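Long-range contacts in GCN5-related N-acetyltransferase (Streptococcus suis, PDB 3G3S), which probably transfers an acetyl group from acetyl-coenzyme A to an amine, as members of the GNAT family do, though its own substrate is not established: residues E122-K127 / I165-Q170; I129-Y134 / Q155-G160; V171-S176 / K202-Q207; G184-V189 / Y218-A223. One frame throughout, in Å; residues are numbered along the deposited sequence. Where two conformers were deposited one is given.

Contacts 1, 3 and 4 all reach the same mixed sheet, while contact 2 packs two short helices beside it. Contact 1 joins the edge strand 125-128 to 162-167, and Ile165 then pairs with Val172 and Ser173 of contact 3. Contact 3 lays helix 200-214 on the next strand, and Ser176 there meets Glu188 of contact 4. Contact 2 touches contacts 1 and 3: Leu133 meets Lys127, and Phe156 and Ile129 reach Ser176. Contacts 1 and 3 have centres 11 Å apart, contacts 3 and 4 12 Å, and contacts 1 and 4 23 Å. Contact 4 has a water-bridged part consistent with the splay where GNAT enzymes bind their cofactor.

Contact 1: residues E122-K127 / I165-Q170; sequences ESFDMK and ILHKGQ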
# COMPACT_ATOMS: atom_id res chain seq x y z
N GLU A 122 -23.14 -34.50 -0.07
CA GLU A 122 -23.54 -34.32 1.36
C GLU A 122 -22.56 -34.96 2.35
O GLU A 122 -22.49 -34.53 3.51
CB GLU A 122 -24.97 -34.85 1.60
N SER A 123 -21.83 -35.98 1.88
CA SER A 123 -20.80 -36.67 2.64
C SER A 123 -19.66 -35.73 3.06
O SER A 123 -19.03 -35.93 4.11
CB SER A 123 -20.23 -37.80 1.80
OG SER A 123 -19.18 -38.46 2.47
N PHE A 124 -19.40 -34.73 2.23
CA PHE A 124 -18.36 -33.75 2.48
C PHE A 124 -18.94 -32.51 3.15
O PHE A 124 -20.11 -32.18 3.00
CB PHE A 124 -17.67 -33.41 1.16
CG PHE A 124 -17.01 -34.59 0.54
CD1 PHE A 124 -15.71 -34.90 0.85
CD2 PHE A 124 -17.71 -35.43 -0.29
CE1 PHE A 124 -15.10 -36.01 0.31
CE2 PHE A 124 -17.09 -36.55 -0.84
CZ PHE A 124 -15.78 -36.83 -0.55
N ASP A 125 -18.10 -31.86 3.94
CA ASP A 125 -18.46 -30.67 4.66
C ASP A 125 -17.43 -29.62 4.31
O ASP A 125 -16.24 -29.83 4.56
CB ASP A 125 -18.43 -30.90 6.17
CG ASP A 125 -19.75 -31.40 6.73
OD1 ASP A 125 -20.68 -30.57 6.88
OD2 ASP A 125 -19.85 -32.60 7.06
N MSE A 126 -17.88 -28.51 3.75
CA MSE A 126 -16.99 -27.41 3.41
C MSE A 126 -17.11 -26.36 4.48
O MSE A 126 -18.21 -26.02 4.88
CB MSE A 126 -17.31 -26.80 2.07
CG MSE A 126 -16.32 -25.68 1.74
SE MSE A 126 -15.92 -25.80 -0.00
CE MSE A 126 -17.75 -25.58 -0.82
N LYS A 127 -15.97 -25.82 4.90
CA LYS A 127 -15.91 -24.88 5.98
C LYS A 127 -14.83 -23.84 5.76
O LYS A 127 -13.80 -24.17 5.20
CB LYS A 127 -15.51 -25.63 7.26
CG LYS A 127 -16.55 -26.55 7.86
CD LYS A 127 -16.04 -27.14 9.18
CE LYS A 127 -17.19 -27.31 10.17
NZ LYS A 127 -16.80 -27.98 11.43
N ILE A 165 -12.40 -28.77 2.88
CA ILE A 165 -13.41 -29.79 2.74
C ILE A 165 -13.03 -30.91 3.72
O ILE A 165 -11.86 -31.32 3.80
CB ILE A 165 -13.53 -30.29 1.30
CG1 ILE A 165 -14.32 -29.29 0.45
CG2 ILE A 165 -14.24 -31.66 1.25
CD1 ILE A 165 -14.22 -29.52 -1.05
N LEU A 166 -13.99 -31.34 4.52
CA LEU A 166 -13.77 -32.41 5.48
C LEU A 166 -14.52 -33.67 5.07
O LEU A 166 -15.58 -33.60 4.46
CB LEU A 166 -14.24 -31.99 6.87
CG LEU A 166 -13.43 -31.08 7.80
CD1 LEU A 166 -12.96 -29.85 7.08
CD2 LEU A 166 -14.32 -30.72 8.96
N HIS A 167 -13.98 -34.82 5.42
CA HIS A 167 -14.67 -36.08 5.16
C HIS A 167 -14.30 -37.02 6.27
O HIS A 167 -13.12 -37.16 6.57
CB HIS A 167 -14.25 -36.64 3.84
CG HIS A 167 -15.03 -37.84 3.42
ND1 HIS A 167 -14.47 -39.09 3.33
CD2 HIS A 167 -16.33 -37.98 3.07
CE1 HIS A 167 -15.39 -39.95 2.93
NE2 HIS A 167 -16.53 -39.30 2.77
N LYS A 168 -15.28 -37.63 6.92
CA LYS A 168 -15.02 -38.52 8.07
C LYS A 168 -14.19 -37.80 9.13
O LYS A 168 -13.33 -38.40 9.77
CB LYS A 168 -14.29 -39.81 7.65
CG LYS A 168 -14.97 -40.61 6.55
CD LYS A 168 -16.40 -40.99 6.91
CE LYS A 168 -16.90 -42.17 6.08
NZ LYS A 168 -16.24 -43.48 6.47
N GLY A 169 -14.44 -36.51 9.27
CA GLY A 169 -13.74 -35.69 10.21
C GLY A 169 -12.32 -35.26 9.88
O GLY A 169 -11.70 -34.61 10.70
N GLN A 170 -11.82 -35.57 8.69
CA GLN A 170 -10.47 -35.18 8.31
C GLN A 170 -10.53 -34.15 7.19
O GLN A 170 -11.47 -34.14 6.38
CB GLN A 170 -9.68 -36.40 7.81
CG GLN A 170 -9.64 -37.54 8.79
CD GLN A 170 -8.93 -38.80 8.24
OE1 GLN A 170 -7.95 -38.71 7.48
NE2 GLN A 170 -9.42 -39.97 8.64
O HOH W 1 -17.95 -37.53 6.17
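The rings of Phe124 and His167 form an offset stack, with centroids 4.5 Å apart and planes at 23°. His167 CD2 lies over one face of the phenyl ring and Phe124 CZ over one face of the imidazole, each offset toward the rim. Lys168 CD lies over the opposite face of the imidazole. Ser123 OG sits at the imidazole edge, in the ring plane. His167 CG is anti to its backbone N (chi1 -173°), which carries the ring across to Ser123 and Phe124. His167 NE2 donates to Ser123 OG at 2.8 Å, but the bond is weak, bent to 118°, and doubtful because Ser123 has a second conformer. The other ring nitrogen, ND1, is bonded to the hydroxyl of Tyr195.

Beyond the rings, strand 125-128, outermost within this chain, pairs antiparallel with strand 162-167, whose type I' turn leads into the next strand as a beta hairpin. In the hydrogen-bonded pair Asp125 N reaches Leu166 O at 3.1 Å, and Leu166 N reaches Asp125 O at 2.7 Å. Met126 and Ile165 are the next pair, non-hydrogen-bonded. Ile165 spreads its branches between two partners: CG2 meets Phe124 CD1 at 3.6 Å, and CG1 meets the selenium of Met126 (SE, a selenomethionine) at 3.9 Å. Leu200 of helix 200-214 touches both Phe124 and Ile165. A water links Ser123 O (2.8 Å) to Lys168 N (2.8 Å).

The strand bonds fix the backbones; the stack adds ring-to-ring contact, and Ile165 the apolar one. The imidazole's rotation is probably set by the stack and Tyr195.

Contact 2: residues I129-Y134 / Q155-G160; sequences IDRNLY and QFLDLG
Apolar contacts carry most of this pairing, and Phe156 is at their centre. Its CE2 meets Ile129 CG2 at 3.6 Å, the two side chains crossing at about a right angle. Its CB meets Tyr134 CE2 at 3.8 Å, and here the side chains slide past each other in opposite directions. With chi1 at 176° the Phe156 ring extends away from its own backbone nitrogen, toward Ile129. Ile129 and Phe156 both pack on Ser176 of strand 170-181.

Among aromatic groups, the Tyr134 and Phe156 rings meet obliquely, with centroids 6.0 Å apart and planes at 44°. Gly160 CA lies 4.1 Å above one face of the phenyl ring, near its rim. Tyr150 meets Phe156 edge-to-face from outside the two segments.

Polar groups serve mainly their own segment or the neighbouring turns. Asp130 is the N-cap of helix 131-139. Its OD1 accepts from Leu133 N at 3.0 Å and is met nearly along the C-O axis, in a bond of 168°. The methyl CD2 of Leu157 rests against the carbonyl oxygen of Ile129 at 4.0 Å. The Arg131 guanidinium passes Leu157 obliquely, with NH2 4.0 Å from Leu157 CD1. Its NH1 forms a salt bridge with Glu154, in the same helix as Leu157.

In chain order, helices 131-139 and 153-159 lie between strands 125-128 and 162-167, as the first two helices of the GNAT core do. Ile129, Tyr134 and Phe156 are buried, so the inner part of the contact is apolar. The Arg131–Glu154 pair ties the helices together at the exposed rim, and the Asp130 carboxylate is probably stabilised by the helix start.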
# COMPACT_ATOMS: atom_id res chain seq x y z
N ILE A 129 -11.71 -21.69 6.96
CA ILE A 129 -10.63 -21.99 7.88
C ILE A 129 -10.73 -21.03 9.04
O ILE A 129 -10.78 -19.82 8.83
CB ILE A 129 -9.24 -21.85 7.21
CG1 ILE A 129 -9.05 -22.91 6.12
CG2 ILE A 129 -8.14 -21.96 8.25
CD1 ILE A 129 -7.86 -22.63 5.16
N ASP A 130 -10.81 -21.58 10.25
CA ASP A 130 -10.88 -20.82 11.49
C ASP A 130 -9.63 -21.17 12.30
O ASP A 130 -8.74 -21.82 11.80
CB ASP A 130 -12.20 -21.11 12.26
CG ASP A 130 -12.37 -22.60 12.58
OD1 ASP A 130 -11.41 -23.38 12.35
OD2 ASP A 130 -13.46 -23.00 13.04
N ARG A 131 -9.58 -20.74 13.55
CA ARG A 131 -8.43 -20.95 14.41
C ARG A 131 -8.04 -22.43 14.55
O ARG A 131 -6.85 -22.76 14.51
CB ARG A 131 -8.74 -20.30 15.76
CG ARG A 131 -7.67 -20.34 16.83
CD ARG A 131 -8.10 -19.50 18.05
NE ARG A 131 -8.31 -18.10 17.69
CZ ARG A 131 -7.37 -17.15 17.69
NH1 ARG A 131 -6.12 -17.42 18.07
NH2 ARG A 131 -7.69 -15.91 17.31
N ASN A 132 -9.02 -23.30 14.71
CA ASN A 132 -8.73 -24.73 14.88
C ASN A 132 -8.31 -25.43 13.58
O ASN A 132 -7.41 -26.26 13.60
CB ASN A 132 -9.92 -25.46 15.54
CG ASN A 132 -10.03 -25.16 17.03
OD1 ASN A 132 -9.31 -24.32 17.57
ND2 ASN A 132 -10.92 -25.88 17.71
N LEU A 133 -8.96 -25.09 12.47
CA LEU A 133 -8.58 -25.66 11.17
C LEU A 133 -7.24 -25.16 10.72
O LEU A 133 -6.52 -25.90 10.07
CB LEU A 133 -9.66 -25.38 10.15
CG LEU A 133 -10.91 -26.20 10.43
CD1 LEU A 133 -12.06 -25.76 9.56
CD2 LEU A 133 -10.62 -27.68 10.24
N TYR A 134 -6.90 -23.91 11.06
CA TYR A 134 -5.55 -23.40 10.81
C TYR A 134 -4.53 -24.43 11.34
O TYR A 134 -3.67 -24.92 10.60
CB TYR A 134 -5.36 -22.04 11.48
CG TYR A 134 -3.94 -21.51 11.52
CD1 TYR A 134 -3.09 -21.82 12.57
CD2 TYR A 134 -3.45 -20.67 10.51
CE1 TYR A 134 -1.80 -21.36 12.61
CE2 TYR A 134 -2.14 -20.20 10.54
CZ TYR A 134 -1.33 -20.54 11.61
OH TYR A 134 -0.03 -20.10 11.69
N GLN A 155 -2.28 -13.48 12.25
CA GLN A 155 -2.03 -12.88 10.95
C GLN A 155 -2.87 -13.58 9.86
O GLN A 155 -3.49 -12.92 9.02
CB GLN A 155 -0.55 -12.96 10.62
CG GLN A 155 -0.16 -11.98 9.52
CD GLN A 155 1.25 -12.15 9.03
OE1 GLN A 155 1.68 -13.26 8.69
NE2 GLN A 155 1.94 -11.04 8.88
N PHE A 156 -2.95 -14.92 9.89
CA PHE A 156 -3.74 -15.60 8.88
C PHE A 156 -5.18 -15.15 8.94
O PHE A 156 -5.76 -14.83 7.92
CB PHE A 156 -3.71 -17.12 9.01
CG PHE A 156 -4.60 -17.78 8.01
CD1 PHE A 156 -4.17 -17.95 6.70
CD2 PHE A 156 -5.89 -18.19 8.35
CE1 PHE A 156 -4.98 -18.52 5.74
CE2 PHE A 156 -6.72 -18.77 7.40
CZ PHE A 156 -6.27 -18.91 6.08
N LEU A 157 -5.77 -15.12 10.13
CA LEU A 157 -7.17 -14.69 10.24
C LEU A 157 -7.35 -13.21 9.87
O LEU A 157 -8.35 -12.83 9.31
CB LEU A 157 -7.71 -14.97 11.65
CG LEU A 157 -7.95 -16.44 12.01
CD1 LEU A 157 -8.44 -16.58 13.43
CD2 LEU A 157 -8.94 -17.07 11.04
N ASP A 158 -6.36 -12.37 10.14
CA ASP A 158 -6.45 -10.97 9.82
C ASP A 158 -6.32 -10.69 8.32
O ASP A 158 -7.17 -10.00 7.73
CB ASP A 158 -5.35 -10.25 10.58
CG ASP A 158 -5.44 -8.75 10.46
OD1 ASP A 158 -6.58 -8.21 10.35
OD2 ASP A 158 -4.36 -8.10 10.50
N LEU A 159 -5.28 -11.26 7.70
CA LEU A 159 -4.94 -10.99 6.29
C LEU A 159 -5.24 -12.10 5.29
O LEU A 159 -5.30 -11.85 4.08
CB LEU A 159 -3.44 -10.69 6.19
CG LEU A 159 -2.86 -9.59 7.09
CD1 LEU A 159 -1.38 -9.39 6.75
CD2 LEU A 159 -3.61 -8.29 6.95
N GLY A 160 -5.39 -13.33 5.76
CA GLY A 160 -5.61 -14.46 4.88
C GLY A 160 -7.07 -14.83 4.81
O GLY A 160 -7.90 -14.27 5.52

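Contact 3: residues V171-S176 / K202-Q207; sequences VVSGAS and KACAAQ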
# COMPACT_ATOMS: atom_id res chain seq x y z
N VAL A 171 -9.57 -33.23 7.19
CA VAL A 171 -9.41 -32.27 6.14
C VAL A 171 -8.83 -33.06 4.99
O VAL A 171 -7.78 -33.70 5.14
CB VAL A 171 -8.47 -31.12 6.53
CG1 VAL A 171 -8.12 -30.27 5.30
CG2 VAL A 171 -9.12 -30.29 7.64
N VAL A 172 -9.53 -33.04 3.86
CA VAL A 172 -9.10 -33.77 2.66
C VAL A 172 -8.82 -32.87 1.44
O VAL A 172 -8.28 -33.35 0.46
CB VAL A 172 -10.11 -34.88 2.31
CG1 VAL A 172 -10.24 -35.85 3.48
CG2 VAL A 172 -11.46 -34.30 1.93
N SER A 173 -9.22 -31.60 1.49
CA SER A 173 -8.95 -30.68 0.40
C SER A 173 -9.14 -29.27 0.93
O SER A 173 -9.78 -29.06 1.98
CB SER A 173 -9.89 -30.94 -0.80
OG SER A 173 -9.48 -30.13 -1.89
N GLY A 174 -8.56 -28.29 0.23
CA GLY A 174 -8.65 -26.91 0.64
C GLY A 174 -8.16 -25.94 -0.41
O GLY A 174 -7.34 -26.29 -1.31
N ALA A 175 -8.72 -24.73 -0.34
CA ALA A 175 -8.35 -23.63 -1.22
C ALA A 175 -8.16 -22.46 -0.30
O ALA A 175 -9.07 -22.10 0.45
CB ALA A 175 -9.43 -23.33 -2.22
N SER A 176 -6.97 -21.87 -0.30
CA SER A 176 -6.67 -20.81 0.66
C SER A 176 -5.67 -19.80 0.12
O SER A 176 -5.14 -19.94 -0.97
CB SER A 176 -6.14 -21.43 1.97
OG SER A 176 -5.86 -20.47 2.98
N LYS A 202 -11.98 -28.04 -7.12
CA LYS A 202 -12.87 -27.18 -7.89
C LYS A 202 -13.97 -26.59 -7.01
O LYS A 202 -14.29 -25.41 -7.11
CB LYS A 202 -13.43 -28.07 -9.00
CG LYS A 202 -14.24 -27.45 -10.08
CD LYS A 202 -14.69 -28.55 -11.10
CE LYS A 202 -15.74 -29.53 -10.51
NZ LYS A 202 -15.94 -30.81 -11.28
N ALA A 203 -14.53 -27.40 -6.11
CA ALA A 203 -15.55 -26.93 -5.20
C ALA A 203 -15.00 -25.93 -4.18
O ALA A 203 -15.63 -24.90 -3.93
CB ALA A 203 -16.21 -28.13 -4.48
N CYS A 204 -13.86 -26.22 -3.56
CA CYS A 204 -13.31 -25.28 -2.58
C CYS A 204 -12.71 -24.04 -3.25
O CYS A 204 -12.68 -22.99 -2.64
CB CYS A 204 -12.31 -25.96 -1.61
SG CYS A 204 -11.01 -26.93 -2.36
N ALA A 205 -12.20 -24.18 -4.48
CA ALA A 205 -11.68 -23.06 -5.24
C ALA A 205 -12.85 -22.16 -5.58
O ALA A 205 -12.79 -20.95 -5.37
CB ALA A 205 -11.00 -23.52 -6.48
N ALA A 206 -13.95 -22.77 -6.03
CA ALA A 206 -15.13 -21.97 -6.38
C ALA A 206 -15.60 -21.18 -5.17
O ALA A 206 -15.84 -19.98 -5.28
CB ALA A 206 -16.26 -22.86 -6.95
N GLN A 207 -15.70 -21.83 -4.02
CA GLN A 207 -16.14 -21.17 -2.78
C GLN A 207 -15.23 -20.04 -2.38
O GLN A 207 -15.69 -18.97 -1.99
CB GLN A 207 -16.18 -22.19 -1.66
CG GLN A 207 -16.63 -21.70 -0.25
CD GLN A 207 -18.12 -21.51 -0.16
OE1 GLN A 207 -18.67 -20.59 -0.77
NE2 GLN A 207 -18.78 -22.35 0.62
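Cys204 turns its sulphur onto the strand and overlaps the backbone of Gly174, with SG 3.6 Å from Gly174 C. SG takes the crowded position between the backbone N and the carbonyl carbon (chi1 50°), and this brings it toward Ser173 as well. Cys204 SG and Ser173 OG are 3.6 Å apart. Cys204 has two conformers, so these sulphur contacts belong to one of them. The hydroxyl of Ser173 has its polar partners in the next strand: Thr191 OG1 and the carbonyl of Asp190.

Ala175 makes the other half of the contact. Its methyl points toward the helix and rests on the peptide after Cys204. Ala175 CB is 3.3 Å from Cys204 O and 3.7 Å from Ala205 N. Ala175 CB also meets Cys204 SG at 3.9 Å. Ala175 and Ala205 have CA atoms 5.3 Å apart, and the short axes approach to 6.9 Å. The small Ala175 and Ala205 are consistent with this close approach.

The classic beta bulge formed by Val172 and Ser173, both facing Ile165, includes the serine that meets Cys204. Leu235 of helix 226-235 touches Ala205 from elsewhere in the fold. Helix 200-214 lies at 27° to strand 170-181, the sheet neighbour of strand 184-191. A helix following the fourth strand of the core and packed on the sheet is a feature of the GNAT fold.

Contact 4: residues G184-V189 / Y218-A223; sequences GIEIEV and YPSWDA. With EDO (1,2-ethanediol), chain F.
Strands 184-191 and 218-223 are the parallel pair of a beta-alpha-beta unit, joined through helix 200-214. The pairing is regular at the start. Ile185 N donates to Tyr218 O at 3.0 Å, Ser220 N to Ile185 O at 2.9 Å, and Ile187 N to Ser220 O at 2.9 Å.

The direct pairing then stops and a water bridges Ile187 and Asp222. It accepts from Asp222 N at 2.8 Å and lies 2.6 Å from Ile187 O. This is consistent with the splay between the fourth and fifth core strands where GNAT enzymes bind acetyl-coenzyme A. A bound 1,2-ethanediol, probably from the crystallisation liquor, lies next to this water and to Glu188.

Nearby, Glu186 bends at chi2 (73°) and brings its carboxylate back to Ser220. Ser220 OG donates to Glu186 OE2 at 2.6 Å, arriving from above the carboxylate plane, 37° out of it. Lys104 also holds this hydroxyl, and Thr19 bonds Glu186 OE1.

On the other face of the sheet, Ile187 CD1 lies alongside Pro219 CB at 3.9 Å. Val189 CG2 meets Trp221 CH2 at 3.6 Å, the side chains crossing at about a right angle. Trp221 NE1 is bonded to Ser228.

Direct backbone hydrogen bonds thus join one end of the pair. The other relies on water and on apolar contact with the indole. Lys104 and Thr19 probably help to position Ser220 and Glu186 beside the water-bridged part.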
# COMPACT_ATOMS: atom_id res chain seq x y z
N GLY A 184 -6.20 -8.26 -2.80
CA GLY A 184 -6.54 -9.63 -3.12
C GLY A 184 -5.66 -10.65 -2.46
O GLY A 184 -4.96 -10.32 -1.51
N ILE A 185 -5.74 -11.88 -2.97
CA ILE A 185 -4.94 -13.01 -2.49
C ILE A 185 -4.40 -13.84 -3.68
O ILE A 185 -4.87 -13.72 -4.81
CB ILE A 185 -5.71 -13.96 -1.53
CG1 ILE A 185 -6.91 -14.61 -2.26
CG2 ILE A 185 -6.14 -13.23 -0.26
CD1 ILE A 185 -7.55 -15.80 -1.55
N GLU A 186 -3.41 -14.67 -3.38
CA GLU A 186 -2.83 -15.60 -4.34
C GLU A 186 -3.28 -16.96 -3.87
O GLU A 186 -3.00 -17.36 -2.73
CB GLU A 186 -1.31 -15.49 -4.33
CG GLU A 186 -0.66 -16.27 -5.43
CD GLU A 186 -0.84 -15.63 -6.79
OE1 GLU A 186 -0.09 -14.68 -7.14
OE2 GLU A 186 -1.73 -16.09 -7.51
N ILE A 187 -4.00 -17.68 -4.73
CA ILE A 187 -4.61 -18.92 -4.33
C ILE A 187 -3.68 -20.13 -4.34
O ILE A 187 -2.80 -20.27 -5.17
CB ILE A 187 -5.87 -19.24 -5.23
CG1 ILE A 187 -6.92 -18.20 -4.99
CG2 ILE A 187 -6.39 -20.69 -4.95
CD1 ILE A 187 -8.24 -18.47 -5.77
N GLU A 188 -3.90 -20.96 -3.33
CA GLU A 188 -3.25 -22.23 -3.15
C GLU A 188 -4.39 -23.20 -3.04
O GLU A 188 -5.27 -22.99 -2.21
CB GLU A 188 -2.50 -22.24 -1.83
CG GLU A 188 -1.98 -23.60 -1.36
CD GLU A 188 -0.79 -24.13 -2.15
OE1 GLU A 188 -0.18 -23.41 -2.95
OE2 GLU A 188 -0.46 -25.30 -1.93
N VAL A 189 -4.37 -24.25 -3.86
CA VAL A 189 -5.35 -25.31 -3.78
C VAL A 189 -4.59 -26.63 -3.59
O VAL A 189 -3.57 -26.88 -4.27
CB VAL A 189 -6.21 -25.40 -5.05
CG1 VAL A 189 -7.22 -26.49 -4.90
CG2 VAL A 189 -6.90 -24.07 -5.32
N TYR A 218 -9.53 -9.57 -5.15
CA TYR A 218 -9.28 -10.30 -6.39
C TYR A 218 -8.62 -11.62 -6.04
O TYR A 218 -7.59 -11.63 -5.33
CB TYR A 218 -8.39 -9.55 -7.36
CG TYR A 218 -8.07 -10.38 -8.57
CD1 TYR A 218 -9.05 -10.66 -9.51
CD2 TYR A 218 -6.81 -10.96 -8.76
CE1 TYR A 218 -8.81 -11.46 -10.60
CE2 TYR A 218 -6.55 -11.76 -9.88
CZ TYR A 218 -7.58 -12.00 -10.80
OH TYR A 218 -7.37 -12.78 -11.91
N PRO A 219 -9.23 -12.76 -6.44
CA PRO A 219 -8.64 -14.07 -6.22
C PRO A 219 -7.71 -14.45 -7.37
O PRO A 219 -8.14 -14.81 -8.46
CB PRO A 219 -9.86 -14.99 -6.17
CG PRO A 219 -10.87 -14.31 -7.04
CD PRO A 219 -10.57 -12.86 -7.08
N SER A 220 -6.41 -14.32 -7.14
CA SER A 220 -5.43 -14.64 -8.19
C SER A 220 -5.08 -16.10 -8.31
O SER A 220 -5.00 -16.82 -7.29
CB SER A 220 -4.10 -13.91 -7.90
OG SER A 220 -3.11 -14.29 -8.82
N TRP A 221 -4.82 -16.54 -9.54
CA TRP A 221 -4.36 -17.91 -9.80
C TRP A 221 -3.07 -17.89 -10.62
O TRP A 221 -2.98 -17.23 -11.66
CB TRP A 221 -5.41 -18.69 -10.57
CG TRP A 221 -5.25 -20.18 -10.57
CD1 TRP A 221 -4.33 -20.91 -11.27
CD2 TRP A 221 -6.08 -21.11 -9.89
NE1 TRP A 221 -4.52 -22.25 -11.05
CE2 TRP A 221 -5.59 -22.41 -10.21
CE3 TRP A 221 -7.17 -20.99 -9.03
CZ2 TRP A 221 -6.14 -23.57 -9.68
CZ3 TRP A 221 -7.74 -22.16 -8.51
CH2 TRP A 221 -7.22 -23.43 -8.85
N ASP A 222 -2.06 -18.62 -10.15
CA ASP A 222 -0.82 -18.77 -10.88
C ASP A 222 -0.59 -20.29 -10.85
O ASP A 222 -0.33 -20.87 -9.81
CB ASP A 222 0.29 -17.97 -10.22
CG ASP A 222 1.45 -17.74 -11.12
OD1 ASP A 222 1.32 -17.03 -12.13
OD2 ASP A 222 2.57 -18.18 -10.72
N ALA A 223 -0.74 -20.92 -12.01
CA ALA A 223 -0.76 -22.36 -12.12
C ALA A 223 0.62 -23.01 -12.03
O ALA A 223 1.49 -22.73 -12.84
CB ALA A 223 -1.45 -22.76 -13.43
C1 EDO F . 1.11 -20.31 -4.62
O1 EDO F . 0.63 -21.61 -4.98
C2 EDO F . 1.46 -19.49 -5.85
O2 EDO F . 0.75 -19.98 -7.00
O HOH W 2 -2.04 -19.05 -7.38
O HOH W 3 -0.29 -13.89 -9.59